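Local atomic coordinates of peroxisomal acyl-coenzyme A oxidase 1 (Arabidopsis thaliana, PDB entry 1W07), a protein that oxidises long- and medium-chain acyl-CoAs to 2-trans-enoyl-CoAs with FAD and molecular oxygen, releasing hydrogen peroxide in peroxisomal fatty acid breakdown. Residues Glu19-Lys22 and Ile23-Ala26; Lys63-Leu66 and Arg67-His71; Val548-Gln551 and Leu552-Cys556. The protein carries 1 engineered substitution. All blocks are in the same frame, centred on the assembly; numbering follows the deposited sequence.

Contact 1: Glu19-Lys22 and Ile23-Ala26; sequences EDMK and IVWA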
loop_
_atom_site.group_PDB
_atom_site.type_symbol
_atom_site.label_atom_id
_atom_site.label_comp_id
_atom_site.label_asym_id
_atom_site.label_seq_id
_atom_site.Cartn_x
_atom_site.Cartn_y
_atom_site.Cartn_z
ATOM N N GLU B 19 20.326 -16.446 19.813
ATOM C CA GLU B 19 21.647 -15.882 19.606
ATOM C C GLU B 19 22.348 -16.482 18.385
ATOM O O GLU B 19 23.082 -15.780 17.680
ATOM C CB GLU B 19 22.506 -16.033 20.872
ATOM C CG GLU B 19 21.988 -15.203 22.068
ATOM C CD GLU B 19 21.744 -13.716 21.740
ATOM O OE1 GLU B 19 22.681 -13.026 21.284
ATOM O OE2 GLU B 19 20.614 -13.226 21.950
ATOM N N ASP B 20 22.104 -17.761 18.114
ATOM C CA ASP B 20 22.692 -18.442 16.952
ATOM C C ASP B 20 21.966 -18.031 15.674
ATOM O O ASP B 20 22.584 -17.894 14.614
ATOM C CB ASP B 20 22.604 -19.958 17.118
ATOM C CG ASP B 20 23.568 -20.479 18.171
ATOM O OD1 ASP B 20 24.789 -20.411 17.923
ATOM O OD2 ASP B 20 23.106 -20.931 19.239
ATOM N N MET B 21 20.654 -17.835 15.763
ATOM C CA MET B 21 19.891 -17.399 14.597
ATOM C C MET B 21 20.336 -15.993 14.198
ATOM O O MET B 21 20.281 -15.636 13.025
ATOM C CB MET B 21 18.392 -17.385 14.897
ATOM C CG MET B 21 17.535 -17.141 13.660
ATOM S SD MET B 21 17.743 -18.433 12.416
ATOM C CE MET B 21 16.425 -19.568 12.879
ATOM N N LYS B 22 20.756 -15.188 15.176
ATOM C CA LYS B 22 21.213 -13.819 14.898
ATOM C C LYS B 22 22.410 -13.842 13.964
ATOM O O LYS B 22 22.551 -12.978 13.100
ATOM C CB LYS B 22 21.611 -13.088 16.189
ATOM C CG LYS B 22 20.428 -12.663 17.060
ATOM C CD LYS B 22 20.888 -11.888 18.298
ATOM C CE LYS B 22 19.684 -11.331 19.056
ATOM N NZ LYS B 22 20.091 -10.605 20.290
ATOM N N ILE B 23 23.288 -14.825 14.148
ATOM C CA ILE B 23 24.479 -14.960 13.307
ATOM C C ILE B 23 24.083 -15.351 11.883
ATOM O O ILE B 23 24.695 -14.908 10.912
ATOM C CB ILE B 23 25.429 -16.032 13.866
ATOM C CG1 ILE B 23 25.819 -15.670 15.307
ATOM C CG2 ILE B 23 26.657 -16.169 12.960
ATOM C CD1 ILE B 23 26.462 -14.307 15.439
ATOM N N VAL B 24 23.067 -16.196 11.765
ATOM C CA VAL B 24 22.582 -16.625 10.459
ATOM C C VAL B 24 22.099 -15.403 9.670
ATOM O O VAL B 24 22.436 -15.231 8.498
ATOM C CB VAL B 24 21.391 -17.613 10.595
ATOM C CG1 VAL B 24 20.818 -17.929 9.223
ATOM C CG2 VAL B 24 21.834 -18.890 11.303
ATOM N N TRP B 25 21.307 -14.556 10.324
ATOM C CA TRP B 25 20.750 -13.361 9.688
ATOM C C TRP B 25 21.835 -12.379 9.251
ATOM O O TRP B 25 21.765 -11.813 8.158
ATOM C CB TRP B 25 19.756 -12.663 10.637
ATOM C CG TRP B 25 19.082 -11.449 10.042
ATOM C CD1 TRP B 25 19.404 -10.136 10.246
ATOM C CD2 TRP B 25 18.007 -11.457 9.089
ATOM N NE1 TRP B 25 18.595 -9.327 9.472
ATOM C CE2 TRP B 25 17.731 -10.115 8.756
ATOM C CE3 TRP B 25 17.253 -12.473 8.487
ATOM C CZ2 TRP B 25 16.731 -9.759 7.841
ATOM C CZ3 TRP B 25 16.263 -12.123 7.579
ATOM C CH2 TRP B 25 16.011 -10.770 7.265
ATOM N N ALA B 26 22.835 -12.196 10.107
ATOM C CA ALA B 26 23.941 -11.291 9.834
ATOM C C ALA B 26 24.825 -11.833 8.722
ATOM O O ALA B 26 25.456 -11.069 7.992
ATOM C CB ALA B 26 24.770 -11.076 11.099
#
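The carbonyl oxygen of D20 serves two backbone amides, and both bonds are weak: V24 N lies 3.4 Å from D20 O, and I23 N, at 3.2 Å from the same atom, donates with an N-H...O angle of only 127°. This bifurcated acceptor, one carbonyl oxygen facing two N-H groups, occurs within the α-helix 18-26 of the N-terminal part of the oxidase. The following turn is firmer, with single bonds from W25 N to M21 O and from A26 N to K22 O. K22 and E19 form an i to i+3 salt bridge, K22 NZ standing 3.1 Å from E19 OE2 and meeting it on the syn side, 20° out of the carboxylate plane. The K22 chain is extended beyond CG and runs back along the helix to the acid; N608 OD1 adds a weak second acceptor. W25 turns its indole away from the rest of the contact, where R345 makes a cation-π contact and Y342 meets it edge-to-face. M21 and V24 touch helix 548-566. The M21 chain leaves with CG beside the carbonyl carbon (chi1 -171°), then bends at chi2 and chi3, and SD ends up obliquely beside V24 CB, 4.2 Å away.

Contact 2: Lys63-Leu66 and Arg67-His71; sequences KSTL and RKCAH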
loop_
_atom_site.group_PDB
_atom_site.type_symbol
_atom_site.label_atom_id
_atom_site.label_comp_id
_atom_site.label_asym_id
_atom_site.label_seq_id
_atom_site.Cartn_x
_atom_site.Cartn_y
_atom_site.Cartn_z
ATOM N N LYS B 63 17.388 20.510 6.892
ATOM C CA LYS B 63 18.507 21.053 7.652
ATOM C C LYS B 63 19.039 20.016 8.633
ATOM O O LYS B 63 20.253 19.828 8.770
ATOM C CB LYS B 63 18.077 22.310 8.407
ATOM C CG LYS B 63 19.182 22.861 9.303
ATOM C CD LYS B 63 18.907 24.295 9.750
ATOM C CE LYS B 63 20.109 24.882 10.491
ATOM N NZ LYS B 63 19.938 26.336 10.784
ATOM N N SER B 64 18.118 19.357 9.325
ATOM C CA SER B 64 18.470 18.323 10.284
ATOM C C SER B 64 19.247 17.207 9.588
ATOM O O SER B 64 20.138 16.598 10.173
ATOM C CB SER B 64 17.195 17.759 10.913
ATOM O OG SER B 64 17.512 16.651 11.725
ATOM N N THR B 65 18.896 16.948 8.330
ATOM C CA THR B 65 19.550 15.906 7.536
ATOM C C THR B 65 20.993 16.312 7.243
ATOM O O THR B 65 21.919 15.482 7.315
ATOM C CB THR B 65 18.802 15.674 6.201
ATOM O OG1 THR B 65 17.487 15.173 6.482
ATOM C CG2 THR B 65 19.556 14.684 5.321
ATOM N N LEU B 66 21.192 17.582 6.898
ATOM C CA LEU B 66 22.540 18.061 6.605
ATOM C C LEU B 66 23.361 17.943 7.878
ATOM O O LEU B 66 24.523 17.549 7.829
ATOM C CB LEU B 66 22.510 19.513 6.129
ATOM C CG LEU B 66 21.728 19.748 4.830
ATOM C CD1 LEU B 66 21.906 21.209 4.386
ATOM C CD2 LEU B 66 22.188 18.749 3.741
ATOM N N ARG B 67 22.751 18.268 9.018
ATOM C CA ARG B 67 23.434 18.168 10.302
ATOM C C ARG B 67 23.858 16.732 10.588
ATOM O O ARG B 67 25.006 16.481 10.965
ATOM C CB ARG B 67 22.531 18.641 11.440
ATOM C CG ARG B 67 23.257 18.694 12.784
ATOM C CD ARG B 67 22.293 18.959 13.927
ATOM N NE ARG B 67 23.012 19.161 15.178
ATOM C CZ ARG B 67 22.510 18.886 16.379
ATOM N NH1 ARG B 67 21.281 18.390 16.499
ATOM N NH2 ARG B 67 23.243 19.102 17.465
ATOM N N LYS B 68 22.928 15.791 10.431
ATOM C CA LYS B 68 23.229 14.379 10.691
ATOM C C LYS B 68 24.347 13.874 9.790
ATOM O O LYS B 68 25.188 13.096 10.228
ATOM C CB LYS B 68 21.992 13.495 10.483
ATOM C CG LYS B 68 20.897 13.682 11.529
ATOM C CD LYS B 68 19.711 12.743 11.275
ATOM C CE LYS B 68 18.692 12.852 12.409
ATOM N NZ LYS B 68 17.471 12.019 12.212
ATOM N N CYS B 69 24.362 14.304 8.533
ATOM C CA CYS B 69 25.406 13.843 7.632
ATOM C C CYS B 69 26.770 14.406 8.040
ATOM O O CYS B 69 27.778 13.705 7.986
ATOM C CB CYS B 69 25.081 14.236 6.188
ATOM S SG CYS B 69 23.688 13.341 5.455
ATOM N N ALA B 70 26.790 15.669 8.453
ATOM C CA ALA B 70 28.028 16.321 8.864
ATOM C C ALA B 70 28.547 15.664 10.140
ATOM O O ALA B 70 29.750 15.441 10.300
ATOM C CB ALA B 70 27.782 17.806 9.096
ATOM N N HIS B 71 27.630 15.354 11.045
ATOM C CA HIS B 71 28.004 14.722 12.290
ATOM C C HIS B 71 28.581 13.341 11.993
ATOM O O HIS B 71 29.512 12.892 12.657
ATOM C CB HIS B 71 26.782 14.620 13.206
ATOM C CG HIS B 71 27.094 14.096 14.570
ATOM N ND1 HIS B 71 27.837 14.802 15.493
ATOM C CD2 HIS B 71 26.782 12.919 15.162
ATOM C CE1 HIS B 71 27.965 14.084 16.595
ATOM N NE2 HIS B 71 27.336 12.935 16.420
HETATM O O HOH W 1 15.821 14.566 11.244
#
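S64 and K68, one helical turn apart, share both a backbone bond and a water. Along the backbone, R67 N, K68 N, C69 N and A70 N donate in turn to K63 O, S64 O, T65 O and L66 O. All four have N-H...O angles between 156° and 161°, and K68 N to S64 O, at 2.9 Å, is the shortest.

Polar side-chain contacts centre on S64 and K68. S64 OG is hydrogen-bonded to a water at 2.7 Å, and the same water accepts from K68 NZ at 3.2 Å, so it bridges the i and i+4 side chains. K68 CG is anti to its carbonyl carbon (chi1 -70°), which lays the extended chain over the preceding turn, with CG 3.3 Å from S64 O and CE 4.0 Å from S64 OG. This is regular α-helix, part of helix 58-78 in the N-terminal region. The K68 ammonium also donates to E49 O and to Q95 OE1, while T65 OG1 is hydrogen-bonded to L61 O and to NE2 of the same glutamine, so that Q95 joins the two side chains through both ends of its amide.

The remaining contacts are packing: T65 CG2 comes within 4.3 Å of C69 SG. K63, L66, R67 and A70 pack on Y650 of the second subunit, where K63 NZ also forms long, weak ion pairs with E649 and D645 of that chain.

Contact 3: Val548-Gln551 and Leu552-Cys556; sequences VKKQ and LNNLC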
loop_
_atom_site.group_PDB
_atom_site.type_symbol
_atom_site.label_atom_id
_atom_site.label_comp_id
_atom_site.label_asym_id
_atom_site.label_seq_id
_atom_site.Cartn_x
_atom_site.Cartn_y
_atom_site.Cartn_z
ATOM N N VAL B 548 17.969 -24.342 15.239
ATOM C CA VAL B 548 18.084 -23.291 14.237
ATOM C C VAL B 548 17.680 -23.778 12.840
ATOM O O VAL B 548 16.734 -23.255 12.233
ATOM C CB VAL B 548 19.540 -22.747 14.205
ATOM C CG1 VAL B 548 19.733 -21.738 13.080
ATOM C CG2 VAL B 548 19.859 -22.101 15.546
ATOM N N LYS B 549 18.377 -24.794 12.336
ATOM C CA LYS B 549 18.071 -25.297 11.005
ATOM C C LYS B 549 16.617 -25.747 10.893
ATOM O O LYS B 549 15.994 -25.578 9.851
ATOM C CB LYS B 549 19.019 -26.444 10.623
ATOM C CG LYS B 549 18.682 -27.068 9.265
ATOM C CD LYS B 549 19.701 -28.103 8.798
ATOM C CE LYS B 549 20.941 -27.446 8.220
ATOM N NZ LYS B 549 21.787 -28.434 7.493
ATOM N N LYS B 550 16.083 -26.307 11.972
ATOM C CA LYS B 550 14.702 -26.768 11.980
ATOM C C LYS B 550 13.726 -25.615 11.731
ATOM O O LYS B 550 12.763 -25.750 10.961
ATOM C CB LYS B 550 14.396 -27.431 13.321
ATOM C CG LYS B 550 12.946 -27.815 13.520
ATOM C CD LYS B 550 12.513 -28.923 12.569
ATOM C CE LYS B 550 11.044 -29.252 12.761
ATOM N NZ LYS B 550 10.757 -29.520 14.195
ATOM N N GLN B 551 13.961 -24.484 12.386
ATOM C CA GLN B 551 13.083 -23.341 12.183
ATOM C C GLN B 551 13.243 -22.773 10.775
ATOM O O GLN B 551 12.269 -22.341 10.179
ATOM C CB GLN B 551 13.343 -22.270 13.245
ATOM C CG GLN B 551 12.889 -22.693 14.629
ATOM C CD GLN B 551 11.476 -23.234 14.618
ATOM O OE1 GLN B 551 10.545 -22.559 14.176
ATOM N NE2 GLN B 551 11.304 -24.464 15.095
ATOM N N LEU B 552 14.460 -22.779 10.236
ATOM C CA LEU B 552 14.674 -22.290 8.876
ATOM C C LEU B 552 13.949 -23.216 7.894
ATOM O O LEU B 552 13.428 -22.780 6.862
ATOM C CB LEU B 552 16.170 -22.245 8.546
ATOM C CG LEU B 552 16.968 -21.198 9.332
ATOM C CD1 LEU B 552 18.445 -21.291 8.971
ATOM C CD2 LEU B 552 16.417 -19.809 9.019
ATOM N N ASN B 553 13.905 -24.503 8.229
ATOM C CA ASN B 553 13.230 -25.491 7.393
ATOM C C ASN B 553 11.741 -25.166 7.380
ATOM O O ASN B 553 11.096 -25.192 6.328
ATOM C CB ASN B 553 13.461 -26.901 7.942
ATOM C CG ASN B 553 12.964 -27.975 7.001
ATOM O OD1 ASN B 553 13.675 -28.406 6.093
ATOM N ND2 ASN B 553 11.723 -28.398 7.196
ATOM N N ASN B 554 11.194 -24.850 8.549
ATOM C CA ASN B 554 9.777 -24.490 8.639
ATOM C C ASN B 554 9.473 -23.302 7.722
ATOM O O ASN B 554 8.540 -23.342 6.934
ATOM C CB ASN B 554 9.389 -24.115 10.088
ATOM C CG ASN B 554 9.341 -25.312 11.037
ATOM O OD1 ASN B 554 9.029 -26.435 10.633
ATOM N ND2 ASN B 554 9.605 -25.059 12.316
ATOM N N LEU B 555 10.263 -22.239 7.842
ATOM C CA LEU B 555 10.060 -21.043 7.033
ATOM C C LEU B 555 10.247 -21.342 5.545
ATOM O O LEU B 555 9.479 -20.865 4.707
ATOM C CB LEU B 555 11.023 -19.933 7.475
ATOM C CG LEU B 555 10.865 -19.416 8.912
ATOM C CD1 LEU B 555 11.950 -18.362 9.222
ATOM C CD2 LEU B 555 9.453 -18.844 9.080
ATOM N N CYS B 556 11.258 -22.144 5.218
ATOM C CA CYS B 556 11.518 -22.499 3.830
ATOM C C CYS B 556 10.285 -23.074 3.169
ATOM O O CYS B 556 9.914 -22.645 2.077
ATOM C CB CYS B 556 12.659 -23.518 3.723
ATOM S SG CYS B 556 12.977 -24.142 2.045
HETATM O O HOH W 2 8.957 -26.316 15.113
#
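Four consecutive i to i+4 bonds carry the chain through the first turns of helix 548-566: L552 N, N553 N, N554 N and L555 N donate to V548 O, K549 O, K550 O and Q551 O. The last is the straightest at the hydrogen, while N553 N to K549 O, though 2.9 Å long, is the most bent at 144°.

Among the side chains, Q551 and N554 form a polar pair. N554 ND2 donates a weak hydrogen bond to Q551 OE1 at 3.3 Å, between amide planes turned 68° apart. A water completes the link by accepting from both amides, 3.0 Å from Q551 NE2 and 3.1 Å from N554 ND2. The two NH2 groups, which cannot bond to each other, share the water as an acceptor, and N554 ND2 gives to two partners at once. Q551 is folded for this: its CG sits beside the backbone N, and the one bend, at chi2 (-49°), brings the amide round to N554. K550 approaches the other branch of the same asparagine, its CE 4.1 Å from N554 OD1. N554 is otherwise buried against L592, Q595 and V596 of helix 579-596.

A different face is apolar. L552 CD1 lies 4.3 Å from V548 CG1, and L552 CG rests 3.6 Å from V548 O. L552 and L555 touch Y342 of helix 328-363, and V548 and L552 meet M21 of helix 18-26. K549 NZ donates to Q541 O and L539 O, in the chain before the helix.

With V548 and L552 on helix 18-26, L552 and L555 on helix 328-363 and N554 on helix 579-596, this is the N-terminal part of an α-helix in the helical C-terminal region of the oxidase, packed against helices on several faces.

Overall arrangement
From the N terminus the chain passes through contact 1 on helix 18-26, contact 2 on helix 58-78 and, far later, contact 3 on helix 548-566. Each joins adjacent turns of a single helix, so none closes a long loop; they follow in series, without nesting or crossing. Contacts 1 and 3 nevertheless meet in space: their centres are 13 Å apart, and M21 CE lies 3.8 Å from V548 O and 3.9 Å from L552 CD2, tying the N-terminal region to the C-terminal helices. Contact 2 stands apart, its nearest atoms about 22 Å from contact 1 and about 31 Å from contact 3, and packs against the second subunit of the homodimer.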